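Local structure of cephalosporin acylase (Bacillus halodurans, 2NLZ) at residues Arg16-Ala27 and Thr521-Thr532; Gln395-Leu403 and Gly414-Ile422. The protein probably works as an N-terminal nucleophile hydrolase of the gamma-glutamyltranspeptidase family, cleaving amide bonds such as the side-chain amide of cephalosporins. The protein carries 1 engineered substitution. All coordinates share one frame; numbering follows the deposited sequence.

Contact 1 of 2, residues Arg16-Ala27 and Thr521-Thr532; sequences RNVVYAKNGMVA and TGVLAGGTEPRT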
loop_
_atom_site.group_PDB
_atom_site.type_symbol
_atom_site.label_atom_id
_atom_site.label_comp_id
_atom_site.label_asym_id
_atom_site.label_seq_id
_atom_site.Cartn_x
_atom_site.Cartn_y
_atom_site.Cartn_z
ATOM N N ARG D 16 7.722 -8.993 -11.173
ATOM C CA ARG D 16 8.595 -9.970 -11.796
ATOM C C ARG D 16 7.777 -11.211 -12.084
ATOM O O ARG D 16 7.364 -11.909 -11.152
ATOM C CB ARG D 16 9.758 -10.329 -10.873
ATOM C CG ARG D 16 10.921 -9.374 -10.972
ATOM C CD ARG D 16 12.112 -9.902 -10.213
ATOM N NE ARG D 16 13.153 -8.898 -10.097
ATOM C CZ ARG D 16 14.188 -8.791 -10.920
ATOM N NH1 ARG D 16 14.339 -9.643 -11.924
ATOM N NH2 ARG D 16 15.082 -7.830 -10.741
ATOM N N ASN D 17 7.514 -11.469 -13.364
ATOM C CA ASN D 17 6.844 -12.708 -13.763
ATOM C C ASN D 17 7.763 -13.913 -13.593
ATOM O O ASN D 17 8.983 -13.778 -13.707
ATOM C CB ASN D 17 6.316 -12.625 -15.200
ATOM C CG ASN D 17 5.010 -11.826 -15.308
ATOM O OD1 ASN D 17 4.423 -11.408 -14.301
ATOM N ND2 ASN D 17 4.552 -11.618 -16.537
ATOM N N VAL D 18 7.178 -15.074 -13.285
ATOM C CA VAL D 18 7.919 -16.337 -13.210
ATOM C C VAL D 18 8.517 -16.604 -14.571
ATOM O O VAL D 18 7.856 -16.395 -15.590
ATOM C CB VAL D 18 7.010 -17.529 -12.801
ATOM C CG1 VAL D 18 7.786 -18.853 -12.794
ATOM C CG2 VAL D 18 6.398 -17.286 -11.424
ATOM N N VAL D 19 9.779 -17.023 -14.582
ATOM C CA VAL D 19 10.484 -17.339 -15.819
ATOM C C VAL D 19 10.340 -18.837 -16.132
ATOM O O VAL D 19 10.508 -19.688 -15.242
ATOM C CB VAL D 19 11.973 -16.896 -15.738
ATOM C CG1 VAL D 19 12.814 -17.558 -16.816
ATOM C CG2 VAL D 19 12.072 -15.357 -15.817
ATOM N N TYR D 20 10.003 -19.140 -17.390
ATOM C CA TYR D 20 9.830 -20.527 -17.843
ATOM C C TYR D 20 10.866 -21.013 -18.866
ATOM O O TYR D 20 11.273 -20.274 -19.769
ATOM C CB TYR D 20 8.410 -20.753 -18.380
ATOM C CG TYR D 20 7.369 -20.869 -17.294
ATOM C CD1 TYR D 20 6.973 -22.109 -16.815
ATOM C CD2 TYR D 20 6.797 -19.732 -16.734
ATOM C CE1 TYR D 20 6.030 -22.218 -15.815
ATOM C CE2 TYR D 20 5.857 -19.830 -15.736
ATOM C CZ TYR D 20 5.478 -21.075 -15.284
ATOM O OH TYR D 20 4.545 -21.169 -14.291
ATOM N N ALA D 21 11.281 -22.268 -18.715
ATOM C CA ALA D 21 12.231 -22.892 -19.637
ATOM C C ALA D 21 12.050 -24.401 -19.700
ATOM O O ALA D 21 11.308 -24.989 -18.910
ATOM C CB ALA D 21 13.666 -22.557 -19.252
ATOM N N LYS D 22 12.740 -25.019 -20.648
ATOM C CA LYS D 22 12.693 -26.459 -20.802
ATOM C C LYS D 22 14.091 -27.041 -20.825
ATOM O O LYS D 22 14.378 -27.994 -20.107
ATOM C CB LYS D 22 11.942 -26.848 -22.077
ATOM C CG LYS D 22 10.446 -27.030 -21.891
ATOM C CD LYS D 22 10.108 -28.279 -21.074
ATOM C CE LYS D 22 10.391 -29.576 -21.837
ATOM N NZ LYS D 22 9.429 -29.805 -22.949
ATOM N N ASN D 23 14.961 -26.460 -21.645
ATOM C CA ASN D 23 16.275 -27.047 -21.890
ATOM C C ASN D 23 17.378 -26.571 -20.950
ATOM O O ASN D 23 18.444 -27.186 -20.878
ATOM C CB ASN D 23 16.684 -26.861 -23.353
ATOM C CG ASN D 23 15.897 -27.753 -24.299
ATOM O OD1 ASN D 23 15.709 -27.426 -25.470
ATOM N ND2 ASN D 23 15.433 -28.888 -23.790
ATOM N N GLY D 24 17.118 -25.488 -20.223
ATOM C CA GLY D 24 18.111 -24.968 -19.298
ATOM C C GLY D 24 17.707 -23.686 -18.615
ATOM O O GLY D 24 17.008 -22.855 -19.191
ATOM N N MET D 25 18.159 -23.539 -17.374
ATOM C CA MET D 25 17.850 -22.368 -16.571
ATOM C C MET D 25 18.949 -22.098 -15.558
ATOM O O MET D 25 19.452 -23.017 -14.904
ATOM C CB MET D 25 16.514 -22.549 -15.851
ATOM C CG MET D 25 16.006 -21.290 -15.156
ATOM S SD MET D 25 14.380 -21.520 -14.419
ATOM C CE MET D 25 13.327 -21.291 -15.837
ATOM N N VAL D 26 19.329 -20.831 -15.448
ATOM C CA VAL D 26 20.314 -20.415 -14.466
ATOM C C VAL D 26 19.718 -19.262 -13.681
ATOM O O VAL D 26 19.135 -18.346 -14.268
ATOM C CB VAL D 26 21.633 -19.989 -15.135
ATOM C CG1 VAL D 26 22.628 -19.524 -14.103
ATOM C CG2 VAL D 26 22.208 -21.138 -15.900
ATOM N N ALA D 27 19.842 -19.335 -12.357
ATOM C CA ALA D 27 19.305 -18.328 -11.470
ATOM C C ALA D 27 20.338 -17.955 -10.410
ATOM O O ALA D 27 20.736 -18.779 -9.575
ATOM C CB ALA D 27 18.011 -18.808 -10.832
ATOM N N THR D 521 5.360 -32.766 -16.760
ATOM C CA THR D 521 5.674 -32.120 -18.042
ATOM C C THR D 521 7.173 -31.813 -18.251
ATOM O O THR D 521 7.670 -31.829 -19.380
ATOM C CB THR D 521 4.751 -30.882 -18.335
ATOM O OG1 THR D 521 5.337 -30.062 -19.351
ATOM C CG2 THR D 521 4.528 -30.042 -17.102
ATOM N N GLY D 522 7.896 -31.560 -17.170
ATOM C CA GLY D 522 9.321 -31.261 -17.279
ATOM C C GLY D 522 9.640 -29.778 -17.398
ATOM O O GLY D 522 10.808 -29.398 -17.496
ATOM N N VAL D 523 8.604 -28.938 -17.377
ATOM C CA VAL D 523 8.774 -27.495 -17.502
ATOM C C VAL D 523 9.403 -26.861 -16.240
ATOM O O VAL D 523 9.013 -27.168 -15.103
ATOM C CB VAL D 523 7.446 -26.793 -17.965
ATOM C CG1 VAL D 523 6.364 -26.846 -16.888
ATOM C CG2 VAL D 523 7.701 -25.361 -18.419
ATOM N N LEU D 524 10.400 -26.001 -16.459
ATOM C CA LEU D 524 11.140 -25.351 -15.383
ATOM C C LEU D 524 10.587 -23.960 -15.089
ATOM O O LEU D 524 10.398 -23.150 -15.991
ATOM C CB LEU D 524 12.625 -25.236 -15.744
ATOM C CG LEU D 524 13.404 -26.492 -16.140
ATOM C CD1 LEU D 524 14.726 -26.091 -16.798
ATOM C CD2 LEU D 524 13.653 -27.420 -14.960
ATOM N N ALA D 525 10.345 -23.691 -13.813
ATOM C CA ALA D 525 9.809 -22.408 -13.380
ATOM C C ALA D 525 10.749 -21.749 -12.381
ATOM O O ALA D 525 11.057 -22.311 -11.326
ATOM C CB ALA D 525 8.426 -22.581 -12.788
ATOM N N GLY D 526 11.193 -20.545 -12.719
ATOM C CA GLY D 526 12.207 -19.875 -11.937
ATOM C C GLY D 526 11.791 -18.580 -11.287
ATOM O O GLY D 526 10.967 -17.820 -11.817
ATOM N N GLY D 527 12.375 -18.356 -10.116
ATOM C CA GLY D 527 12.227 -17.123 -9.365
ATOM C C GLY D 527 13.599 -16.605 -8.960
ATOM O O GLY D 527 14.504 -17.391 -8.635
ATOM N N THR D 528 13.764 -15.283 -8.988
ATOM C CA THR D 528 15.024 -14.655 -8.600
ATOM C C THR D 528 14.782 -13.591 -7.520
ATOM O O THR D 528 13.695 -13.024 -7.433
ATOM C CB THR D 528 15.749 -14.060 -9.843
ATOM O OG1 THR D 528 17.119 -13.779 -9.535
ATOM C CG2 THR D 528 15.037 -12.802 -10.380
ATOM N N GLU D 529 15.794 -13.343 -6.695
ATOM C CA GLU D 529 15.714 -12.347 -5.623
ATOM C C GLU D 529 15.404 -10.940 -6.131
ATOM O O GLU D 529 16.204 -10.362 -6.847
ATOM C CB GLU D 529 17.033 -12.314 -4.847
ATOM C CG GLU D 529 17.061 -11.277 -3.749
ATOM C CD GLU D 529 15.943 -11.477 -2.769
ATOM O OE1 GLU D 529 15.074 -10.579 -2.695
ATOM O OE2 GLU D 529 15.918 -12.542 -2.110
ATOM N N PRO D 530 14.240 -10.387 -5.765
ATOM C CA PRO D 530 13.952 -9.025 -6.194
ATOM C C PRO D 530 14.743 -7.952 -5.427
ATOM O O PRO D 530 14.982 -6.876 -5.968
ATOM C CB PRO D 530 12.450 -8.892 -5.952
ATOM C CG PRO D 530 12.145 -9.868 -4.883
ATOM C CD PRO D 530 13.127 -10.979 -5.001
ATOM N N ARG D 531 15.178 -8.245 -4.203
ATOM C CA ARG D 531 15.904 -7.256 -3.394
ATOM C C ARG D 531 17.311 -6.864 -3.890
ATOM O O ARG D 531 17.992 -6.059 -3.251
ATOM C CB ARG D 531 15.983 -7.715 -1.943
ATOM C CG ARG D 531 14.644 -7.776 -1.264
ATOM C CD ARG D 531 14.702 -8.661 -0.044
ATOM N NE ARG D 531 13.373 -8.987 0.472
ATOM C CZ ARG D 531 12.559 -9.903 -0.048
ATOM N NH1 ARG D 531 12.913 -10.586 -1.122
ATOM N NH2 ARG D 531 11.379 -10.123 0.504
ATOM N N THR D 532 17.733 -7.419 -5.025
ATOM C CA THR D 532 19.077 -7.207 -5.536
ATOM C C THR D 532 19.106 -7.266 -7.073
ATOM O O THR D 532 18.071 -7.474 -7.707
ATOM C CB THR D 532 20.062 -8.230 -4.907
ATOM O OG1 THR D 532 21.415 -7.856 -5.185
ATOM C CG2 THR D 532 19.807 -9.636 -5.426
#

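Contact 2 of 2, residues Gln395-Leu403 and Gly414-Ile422; sequences QNRGHNFSL and GKRTYHTII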
loop_
_atom_site.group_PDB
_atom_site.type_symbol
_atom_site.label_atom_id
_atom_site.label_comp_id
_atom_site.label_asym_id
_atom_site.label_seq_id
_atom_site.Cartn_x
_atom_site.Cartn_y
_atom_site.Cartn_z
ATOM N N GLN D 395 39.038 -16.522 2.709
ATOM C CA GLN D 395 37.888 -16.522 3.611
ATOM C C GLN D 395 38.268 -16.316 5.080
ATOM O O GLN D 395 39.415 -16.531 5.473
ATOM C CB GLN D 395 37.132 -17.844 3.464
ATOM C CG GLN D 395 37.928 -19.081 3.847
ATOM C CD GLN D 395 37.091 -20.333 3.777
ATOM O OE1 GLN D 395 35.872 -20.250 3.650
ATOM N NE2 GLN D 395 37.731 -21.501 3.857
ATOM N N ASN D 396 37.305 -15.899 5.893
ATOM C CA ASN D 396 37.514 -15.846 7.345
ATOM C C ASN D 396 36.649 -16.840 8.124
ATOM O O ASN D 396 36.310 -16.605 9.275
ATOM C CB ASN D 396 37.392 -14.416 7.906
ATOM C CG ASN D 396 35.953 -13.918 7.982
ATOM O OD1 ASN D 396 35.134 -14.189 7.111
ATOM N ND2 ASN D 396 35.655 -13.175 9.026
ATOM N N ARG D 397 36.347 -17.973 7.492
ATOM C CA ARG D 397 35.465 -19.016 8.053
ATOM C C ARG D 397 35.801 -19.519 9.459
ATOM O O ARG D 397 34.900 -19.860 10.208
ATOM C CB ARG D 397 35.370 -20.197 7.087
ATOM C CG ARG D 397 34.368 -21.264 7.484
ATOM C CD ARG D 397 32.977 -20.706 7.727
ATOM N NE ARG D 397 32.437 -20.024 6.559
ATOM C CZ ARG D 397 31.180 -19.610 6.468
ATOM N NH1 ARG D 397 30.335 -19.816 7.480
ATOM N NH2 ARG D 397 30.766 -18.999 5.362
ATOM N N GLY D 398 37.081 -19.540 9.818
ATOM C CA GLY D 398 37.516 -19.963 11.149
ATOM C C GLY D 398 37.005 -19.113 12.299
ATOM O O GLY D 398 37.079 -19.522 13.461
ATOM N N HIS D 399 36.475 -17.934 11.976
ATOM C CA HIS D 399 35.840 -17.056 12.959
ATOM C C HIS D 399 34.618 -17.709 13.632
ATOM O O HIS D 399 34.231 -17.311 14.733
ATOM C CB HIS D 399 35.459 -15.733 12.297
ATOM C CG HIS D 399 34.831 -14.740 13.226
ATOM N ND1 HIS D 399 35.574 -13.892 14.017
ATOM C CD2 HIS D 399 33.532 -14.452 13.477
ATOM C CE1 HIS D 399 34.759 -13.123 14.716
ATOM N NE2 HIS D 399 33.516 -13.444 14.409
ATOM N N ASN D 400 34.041 -18.718 12.976
ATOM C CA ASN D 400 32.886 -19.463 13.496
ATOM C C ASN D 400 33.212 -20.411 14.654
ATOM O O ASN D 400 32.316 -20.825 15.397
ATOM C CB ASN D 400 32.205 -20.256 12.369
ATOM C CG ASN D 400 31.100 -19.476 11.677
ATOM O OD1 ASN D 400 30.195 -18.945 12.325
ATOM N ND2 ASN D 400 31.162 -19.417 10.350
ATOM N N PHE D 401 34.490 -20.761 14.792
ATOM C CA PHE D 401 34.942 -21.666 15.843
ATOM C C PHE D 401 34.763 -21.044 17.221
ATOM O O PHE D 401 34.953 -19.841 17.397
ATOM C CB PHE D 401 36.425 -22.005 15.661
ATOM C CG PHE D 401 36.701 -23.104 14.659
ATOM C CD1 PHE D 401 36.290 -24.410 14.899
ATOM C CD2 PHE D 401 37.424 -22.836 13.499
ATOM C CE1 PHE D 401 36.564 -25.421 13.995
ATOM C CE2 PHE D 401 37.707 -23.842 12.586
ATOM C CZ PHE D 401 37.271 -25.138 12.833
ATOM N N SER D 402 34.410 -21.875 18.195
ATOM C CA SER D 402 34.301 -21.438 19.580
ATOM C C SER D 402 35.634 -21.640 20.283
ATOM O O SER D 402 36.370 -22.576 19.977
ATOM C CB SER D 402 33.206 -22.230 20.303
ATOM O OG SER D 402 32.962 -21.724 21.607
ATOM N N LEU D 403 35.945 -20.754 21.221
ATOM C CA LEU D 403 37.153 -20.899 22.025
ATOM C C LEU D 403 36.841 -21.381 23.445
ATOM O O LEU D 403 37.708 -21.386 24.324
ATOM C CB LEU D 403 37.955 -19.603 22.026
ATOM C CG LEU D 403 38.555 -19.262 20.660
ATOM C CD1 LEU D 403 39.271 -17.921 20.682
ATOM C CD2 LEU D 403 39.501 -20.357 20.196
ATOM N N GLY D 414 42.807 -29.060 12.129
ATOM C CA GLY D 414 42.329 -30.013 11.131
ATOM C C GLY D 414 40.852 -30.314 11.215
ATOM O O GLY D 414 40.373 -31.275 10.624
ATOM N N LYS D 415 40.129 -29.485 11.955
ATOM C CA LYS D 415 38.691 -29.636 12.112
ATOM C C LYS D 415 38.002 -28.584 11.249
ATOM O O LYS D 415 38.511 -27.476 11.111
ATOM C CB LYS D 415 38.336 -29.445 13.584
ATOM C CG LYS D 415 36.851 -29.436 13.907
ATOM C CD LYS D 415 36.627 -29.034 15.357
ATOM C CE LYS D 415 35.223 -29.350 15.808
ATOM N NZ LYS D 415 34.964 -28.854 17.169
ATOM N N ARG D 416 36.865 -28.915 10.647
ATOM C CA ARG D 416 36.087 -27.877 9.969
ATOM C C ARG D 416 34.885 -27.449 10.813
ATOM O O ARG D 416 34.281 -28.271 11.513
ATOM C CB ARG D 416 35.693 -28.293 8.551
ATOM C CG ARG D 416 35.032 -29.627 8.488
ATOM C CD ARG D 416 35.646 -30.498 7.417
ATOM N NE ARG D 416 35.111 -31.852 7.526
ATOM C CZ ARG D 416 34.409 -32.459 6.574
ATOM N NH1 ARG D 416 34.169 -31.840 5.421
ATOM N NH2 ARG D 416 33.954 -33.687 6.769
ATOM N N THR D 417 34.566 -26.156 10.757
ATOM C CA THR D 417 33.611 -25.552 11.688
ATOM C C THR D 417 32.156 -25.599 11.230
ATOM O O THR D 417 31.868 -25.858 10.055
ATOM C CB THR D 417 33.953 -24.075 11.963
ATOM O OG1 THR D 417 32.961 -23.515 12.827
ATOM C CG2 THR D 417 34.012 -23.284 10.663
ATOM N N TYR D 418 31.261 -25.358 12.191
ATOM C CA TYR D 418 29.884 -24.964 11.946
ATOM C C TYR D 418 29.883 -23.974 10.792
ATOM O O TYR D 418 30.526 -22.921 10.862
ATOM C CB TYR D 418 29.324 -24.309 13.214
ATOM C CG TYR D 418 27.889 -23.833 13.149
ATOM C CD1 TYR D 418 27.574 -22.568 12.671
ATOM C CD2 TYR D 418 26.847 -24.635 13.605
ATOM C CE1 TYR D 418 26.261 -22.127 12.616
ATOM C CE2 TYR D 418 25.528 -24.203 13.560
ATOM C CZ TYR D 418 25.243 -22.947 13.064
ATOM O OH TYR D 418 23.941 -22.510 13.020
ATOM N N HIS D 419 29.163 -24.326 9.728
ATOM C CA HIS D 419 29.181 -23.563 8.480
ATOM C C HIS D 419 27.798 -23.006 8.178
ATOM O O HIS D 419 26.814 -23.726 8.276
ATOM C CB HIS D 419 29.646 -24.459 7.329
ATOM C CG HIS D 419 30.607 -23.792 6.399
ATOM N ND1 HIS D 419 30.204 -22.904 5.426
ATOM C CD2 HIS D 419 31.950 -23.885 6.291
ATOM C CE1 HIS D 419 31.260 -22.480 4.756
ATOM N NE2 HIS D 419 32.334 -23.058 5.262
ATOM N N THR D 420 27.734 -21.730 7.806
ATOM C CA THR D 420 26.448 -21.044 7.601
ATOM C C THR D 420 25.836 -21.233 6.216
ATOM O O THR D 420 24.616 -21.204 6.056
ATOM C CB THR D 420 26.565 -19.534 7.861
ATOM O OG1 THR D 420 27.608 -18.982 7.040
ATOM C CG2 THR D 420 26.842 -19.276 9.338
ATOM N N ILE D 421 26.711 -21.381 5.229
ATOM C CA ILE D 421 26.365 -21.682 3.861
ATOM C C ILE D 421 25.570 -22.981 3.747
ATOM O O ILE D 421 26.058 -24.057 4.110
ATOM C CB ILE D 421 27.650 -21.868 3.088
ATOM C CG1 ILE D 421 28.244 -20.541 2.680
ATOM C CG2 ILE D 421 27.448 -22.669 1.827
ATOM C CD1 ILE D 421 29.482 -20.816 1.865
ATOM N N ILE D 422 24.348 -22.889 3.240
ATOM C CA ILE D 422 23.502 -24.071 3.084
ATOM C C ILE D 422 22.688 -24.098 1.777
ATOM O O ILE D 422 21.786 -23.287 1.568
ATOM C CB ILE D 422 22.572 -24.311 4.334
ATOM C CG1 ILE D 422 21.600 -23.142 4.577
ATOM C CG2 ILE D 422 23.408 -24.599 5.599
ATOM C CD1 ILE D 422 20.471 -23.464 5.555
HETATM O O HOH W 1 28.191 -16.868 5.430
#

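Contact 1 of 2, residues Arg16-Ala27 and Thr521-Thr532
Met25 leaves the backbone with CG anti to N (chi1 -171°) and turns about its CG-SD bond (chi3 -82°), which lays its CE on Leu524 CB at 4.0 Å; Tyr20 sends CG opposite its carbonyl carbon (chi1 -76°), and its ring edge meets the methyl CG2 of Val523, with CD1 3.7 Å away. Between them runs a short antiparallel beta ladder, consistent with the stacked sheets of an N-terminal nucleophile hydrolase. Val19 and Gly526 form one hydrogen-bonded pair, with Gly526 N giving to Val19 O at 2.8 Å, and Ala21 and Leu524 form the next, with Leu524 N giving to Ala21 O at 2.8 Å. The pair between them, Tyr20 with Ala525, is non-hydrogen-bonded and puts its side chains on the face where Ala525 CB lies close to Tyr20 CE1 and to Val18 CG1. Alanine is small enough there to let both larger neighbours close in.

After the turn at Lys22 and Asn23 the chain comes back as strand 24-27, which runs nearly parallel to 524-528, with the axes of the two short segments 7.9 Å apart at closest, bonded instead to the backbone of Ala364 and Ala537. The gap is filled by Met25: its flexible thioether passes SD over Gly526 CA at 3.7 Å, where a side chain on Gly526 would probably crowd the sulfur. Leu524 supplies the other half of this apolar filling, its CD1 lying near Met25 CB. Lys22 curls its aliphatic CD past Gly522 O and Val523 CA.

At the far end Arg16 joins a subunit interface, NE bonding Arg15 O of the second subunit, while Thr528 OG1 is held by Gln513. The two share a van der Waals contact: the methyl CG2 of Thr528 lies 3.6 Å from Arg16 NH1.

Contact 2 of 2, residues Gln395-Leu403 and Gly414-Ile422
Arg397 runs from the 3-10 turn at 397-400 into the 414-422 loop, an irregular loop-on-loop packing in which this one long side chain has the largest share. Its CB points toward that loop, and CG, anti to the backbone N (chi1 -173°), touches the methyl CG2 of Thr417 at 3.8 Å. Two successive bends, at chi2 and chi3, then fold the chain over the imidazole of His419. CD sits above the ring in a CH-pi contact, 3.7 Å from the centroid of the His419 ring, and NE lies over the same face toward the rim. The guanidinium follows, stacked almost flat on the ring with planes at 19°. At the tip, NH1 gives a nearly straight hydrogen bond (172°) to Thr420 OG1 at 2.9 Å, with the hydroxyl in the guanidinium plane. NH2 passes near Ile421 CG1 and reaches a water only weakly, at 3.3 Å; that water is also bonded to Thr420 OG1. Arginine suits this place because it combines a flat face for histidine with in-plane donors for threonine. A leucine here would probably leave one face of His419 without its flat partner and Thr420 OG1 without its NH1 donor.

The second grip is made by Phe401. Thr417 CB stands over the middle of the ring, 3.5 Å from the centroid of Phe401, while Lys415 O comes to the ring edge at CZ. Thr417 turns CB to the ring while its OG1 is hydrogen-bonded to Asn409 ND2.

Both segments belong to the loop that follows strand 392-393 and precedes strand 424-428; around it, Arg397 and Ile421 rest on Ser376 of strand 370-376, Tyr418 packs on Phe308 and Met312 of helix 294-314, and Ile422 meets helix 444-457.

How the contacts relate
Contact 2 is nested within the long loop that contact 1 closes: along the chain 16-27 comes first, then 395-403 and 414-422, then 521-532. Their centres lie about 32 Å apart on opposite sides of the centre of the chain, and their nearest atoms stay about 12 Å apart. Strands link them. The loop of contact 2 leads into strand 424-428, which pairs with 431-438, then 512-517 and then 524-528 of contact 1; on the other side, strand 370-376, which Arg397 and Ile421 of contact 2 touch, pairs with 359-365, the neighbour of 24-28. Contact 1 thus joins segments near the two ends of the chain, while contact 2 orders a loop between them.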